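Local coordinates for putative sugar binding protein (Bacteroides vulgatus ATCC 8482, PDB 3KEZ) that probably binds sugars at the outer membrane as a calcium-containing member of the SusD family, at residues Ala232-Pro240 / Ser363-Glu371. Sequence-based numbering, arbitrary orientation.
Sequences ALWTNEEYP and SIVQRANPE
With CG anti to the backbone N (chi1 -171°) and the chain bent at chi2 and chi3, R367 folds its guanidinium back against W234 and Y239, joining the end of helix 354-368 in this largely helical SusD-family fold to segment 232-240. R367 NH1 donates to W234 O at 2.9 Å; the bond is nearly straight (173°) and uses an in-plane lone pair of the carbonyl. Y239 CE2 lies over one face of the R367 guanidinium, 3.5 Å from R367 CZ, with the two planes 54° apart, too steep for a parallel stack. E254 and E391 form salt bridges with NH1 and NH2, S338 also binds NH2, and E391 holds the Y239 hydroxyl, so the buried positive charge is probably balanced, and these bonds, with that to W234 O, limit rotation of the guanidinium. A leucine in place of R367 would probably leave W234 O without this donor and would take from E254 and E391 this cationic partner. Beside the arginine, L233 CD1 packs on I364 CD1 at 3.9 Å, the two side chains crossing at about a right angle. At the helix end, N236 ND2 donates to R367 O at 2.8 Å, and one water accepts from ND2 while donating to A368 O at 3.1 Å.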
loop_
_atom_site.group_PDB
_atom_site.type_symbol
_atom_site.label_atom_id
_atom_site.label_comp_id
_atom_site.label_asym_id
_atom_site.label_seq_id
_atom_site.Cartn_x
_atom_site.Cartn_y
_atom_site.Cartn_z
ATOM N N ALA A 232 -2.066 -17.259 8.644
ATOM C CA ALA A 232 -2.189 -18.213 7.575
ATOM C C ALA A 232 -3.010 -17.531 6.507
ATOM O O ALA A 232 -3.882 -16.707 6.807
ATOM C CB ALA A 232 -2.839 -19.537 8.079
ATOM N N LEU A 233 -2.701 -17.832 5.255
ATOM C CA LEU A 233 -3.516 -17.399 4.139
ATOM C C LEU A 233 -4.962 -17.821 4.398
ATOM O O LEU A 233 -5.244 -18.956 4.835
ATOM C CB LEU A 233 -3.023 -18.025 2.824
ATOM C CG LEU A 233 -1.666 -17.607 2.219
ATOM C CD1 LEU A 233 -1.402 -18.431 0.905
ATOM C CD2 LEU A 233 -1.617 -16.141 1.974
ATOM N N TRP A 234 -5.874 -16.893 4.154
ATOM C CA TRP A 234 -7.313 -17.201 4.220
ATOM C C TRP A 234 -7.636 -18.350 3.276
ATOM O O TRP A 234 -7.252 -18.317 2.107
ATOM C CB TRP A 234 -8.143 -15.965 3.826
ATOM C CG TRP A 234 -8.167 -14.877 4.862
ATOM C CD1 TRP A 234 -8.206 -15.029 6.231
ATOM C CD2 TRP A 234 -8.183 -13.485 4.619
ATOM N NE1 TRP A 234 -8.219 -13.789 6.844
ATOM C CE2 TRP A 234 -8.193 -12.830 5.871
ATOM C CE3 TRP A 234 -8.147 -12.704 3.458
ATOM C CZ2 TRP A 234 -8.198 -11.462 5.980
ATOM C CZ3 TRP A 234 -8.157 -11.359 3.586
ATOM C CH2 TRP A 234 -8.188 -10.746 4.829
ATOM N N THR A 235 -8.346 -19.362 3.765
ATOM C CA THR A 235 -8.739 -20.479 2.910
ATOM C C THR A 235 -9.688 -20.019 1.793
ATOM O O THR A 235 -10.292 -18.936 1.851
ATOM C CB THR A 235 -9.439 -21.589 3.690
ATOM O OG1 THR A 235 -10.696 -21.094 4.160
ATOM C CG2 THR A 235 -8.586 -22.065 4.894
ATOM N N ASN A 236 -9.813 -20.847 0.771
ATOM C CA ASN A 236 -10.805 -20.615 -0.287
ATOM C C ASN A 236 -12.199 -20.392 0.319
ATOM O O ASN A 236 -12.910 -19.482 -0.059
ATOM C CB ASN A 236 -10.788 -21.812 -1.233
ATOM C CG ASN A 236 -11.790 -21.717 -2.327
ATOM O OD1 ASN A 236 -12.900 -22.256 -2.195
ATOM N ND2 ASN A 236 -11.415 -21.083 -3.443
ATOM N N GLU A 237 -12.560 -21.214 1.301
ATOM C CA GLU A 237 -13.839 -21.062 2.015
ATOM C C GLU A 237 -14.001 -19.760 2.825
ATOM O O GLU A 237 -15.075 -19.169 2.841
ATOM C CB GLU A 237 -14.051 -22.264 2.936
ATOM C CG GLU A 237 -15.439 -22.320 3.519
ATOM C CD GLU A 237 -15.717 -23.608 4.239
ATOM O OE1 GLU A 237 -15.035 -24.623 3.944
ATOM O OE2 GLU A 237 -16.640 -23.609 5.089
ATOM N N GLU A 238 -12.935 -19.320 3.476
ATOM C CA GLU A 238 -12.943 -18.100 4.287
ATOM C C GLU A 238 -12.952 -16.831 3.446
ATOM O O GLU A 238 -13.509 -15.803 3.861
ATOM C CB GLU A 238 -11.695 -18.065 5.154
ATOM C CG GLU A 238 -11.716 -19.062 6.293
ATOM C CD GLU A 238 -10.349 -19.342 6.920
ATOM O OE1 GLU A 238 -9.297 -18.920 6.394
ATOM O OE2 GLU A 238 -10.338 -20.033 7.961
ATOM N N TYR A 239 -12.338 -16.895 2.271
ATOM C CA TYR A 239 -11.947 -15.678 1.537
ATOM C C TYR A 239 -13.070 -14.656 1.340
ATOM O O TYR A 239 -12.863 -13.467 1.586
ATOM C CB TYR A 239 -11.342 -16.029 0.197
ATOM C CG TYR A 239 -10.566 -14.921 -0.446
ATOM C CD1 TYR A 239 -11.183 -13.994 -1.297
ATOM C CD2 TYR A 239 -9.214 -14.817 -0.251
ATOM C CE1 TYR A 239 -10.447 -13.000 -1.944
ATOM C CE2 TYR A 239 -8.482 -13.836 -0.862
ATOM C CZ TYR A 239 -9.094 -12.923 -1.719
ATOM O OH TYR A 239 -8.324 -11.966 -2.311
ATOM N N PRO A 240 -14.266 -15.109 0.924
ATOM C CA PRO A 240 -15.307 -14.119 0.622
ATOM C C PRO A 240 -15.716 -13.248 1.825
ATOM O O PRO A 240 -16.131 -12.117 1.620
ATOM C CB PRO A 240 -16.473 -14.980 0.145
ATOM C CG PRO A 240 -15.846 -16.251 -0.352
ATOM C CD PRO A 240 -14.667 -16.475 0.556
ATOM N N SER A 363 0.432 -21.391 -4.118
ATOM C CA SER A 363 -0.335 -21.173 -2.910
ATOM C C SER A 363 -1.459 -20.129 -3.162
ATOM O O SER A 363 -2.589 -20.322 -2.710
ATOM C CB SER A 363 0.600 -20.757 -1.748
ATOM O OG SER A 363 1.362 -21.871 -1.275
ATOM N N ILE A 364 -1.148 -19.053 -3.891
ATOM C CA ILE A 364 -2.144 -18.049 -4.245
ATOM C C ILE A 364 -3.150 -18.596 -5.263
ATOM O O ILE A 364 -4.365 -18.494 -5.036
ATOM C CB ILE A 364 -1.515 -16.739 -4.698
ATOM C CG1 ILE A 364 -0.620 -16.188 -3.572
ATOM C CG2 ILE A 364 -2.567 -15.718 -5.033
ATOM C CD1 ILE A 364 -1.318 -16.052 -2.151
ATOM N N VAL A 365 -2.647 -19.144 -6.372
ATOM C CA VAL A 365 -3.472 -19.799 -7.405
ATOM C C VAL A 365 -4.449 -20.823 -6.816
ATOM O O VAL A 365 -5.643 -20.744 -7.057
ATOM C CB VAL A 365 -2.609 -20.538 -8.415
ATOM C CG1 VAL A 365 -3.475 -21.439 -9.284
ATOM C CG2 VAL A 365 -1.788 -19.530 -9.234
ATOM N N GLN A 366 -3.941 -21.761 -6.017
ATOM C CA GLN A 366 -4.775 -22.841 -5.506
ATOM C C GLN A 366 -5.752 -22.401 -4.398
ATOM O O GLN A 366 -6.810 -22.974 -4.257
ATOM C CB GLN A 366 -3.927 -24.052 -5.085
ATOM C CG GLN A 366 -3.253 -24.630 -6.332
ATOM C CD GLN A 366 -2.470 -25.876 -6.120
ATOM O OE1 GLN A 366 -1.886 -26.063 -5.065
ATOM N NE2 GLN A 366 -2.420 -26.741 -7.151
ATOM N N ARG A 367 -5.411 -21.375 -3.635
ATOM C CA ARG A 367 -6.402 -20.784 -2.717
ATOM C C ARG A 367 -7.592 -20.126 -3.484
ATOM O O ARG A 367 -8.759 -20.202 -3.055
ATOM C CB ARG A 367 -5.695 -19.804 -1.776
ATOM C CG ARG A 367 -6.538 -19.274 -0.625
ATOM C CD ARG A 367 -7.324 -17.999 -0.975
ATOM N NE ARG A 367 -6.486 -16.867 -1.389
ATOM C CZ ARG A 367 -5.762 -16.097 -0.579
ATOM N NH1 ARG A 367 -5.726 -16.300 0.746
ATOM N NH2 ARG A 367 -5.072 -15.112 -1.111
ATOM N N ALA A 368 -7.319 -19.519 -4.626
ATOM C CA ALA A 368 -8.391 -18.929 -5.444
ATOM C C ALA A 368 -9.253 -20.011 -6.148
ATOM O O ALA A 368 -10.450 -19.835 -6.344
ATOM C CB ALA A 368 -7.816 -17.941 -6.469
ATOM N N ASN A 369 -8.637 -21.132 -6.506
ATOM C CA ASN A 369 -9.342 -22.250 -7.118
ATOM C C ASN A 369 -8.453 -23.489 -6.999
ATOM O O ASN A 369 -7.447 -23.597 -7.703
ATOM C CB ASN A 369 -9.643 -21.936 -8.591
ATOM C CG ASN A 369 -10.386 -23.053 -9.284
ATOM O OD1 ASN A 369 -10.543 -24.124 -8.713
ATOM N ND2 ASN A 369 -10.818 -22.822 -10.536
ATOM N N PRO A 370 -8.817 -24.444 -6.125
ATOM C CA PRO A 370 -7.929 -25.584 -5.929
ATOM C C PRO A 370 -7.763 -26.504 -7.129
ATOM O O PRO A 370 -6.867 -27.325 -7.122
ATOM C CB PRO A 370 -8.596 -26.362 -4.768
ATOM C CG PRO A 370 -9.981 -25.867 -4.727
ATOM C CD PRO A 370 -9.899 -24.425 -5.129
ATOM N N GLU A 371 -8.623 -26.394 -8.135
ATOM C CA GLU A 371 -8.466 -27.204 -9.335
ATOM C C GLU A 371 -7.382 -26.675 -10.289
ATOM O O GLU A 371 -6.987 -27.357 -11.225
ATOM C CB GLU A 371 -9.806 -27.333 -10.044
ATOM C CG GLU A 371 -10.820 -28.109 -9.211
ATOM C CD GLU A 371 -10.325 -29.491 -8.871
ATOM O OE1 GLU A 371 -9.689 -30.113 -9.740
ATOM O OE2 GLU A 371 -10.574 -29.966 -7.747
HETATM O O HOH W 1 -12.941 -21.684 -5.826
#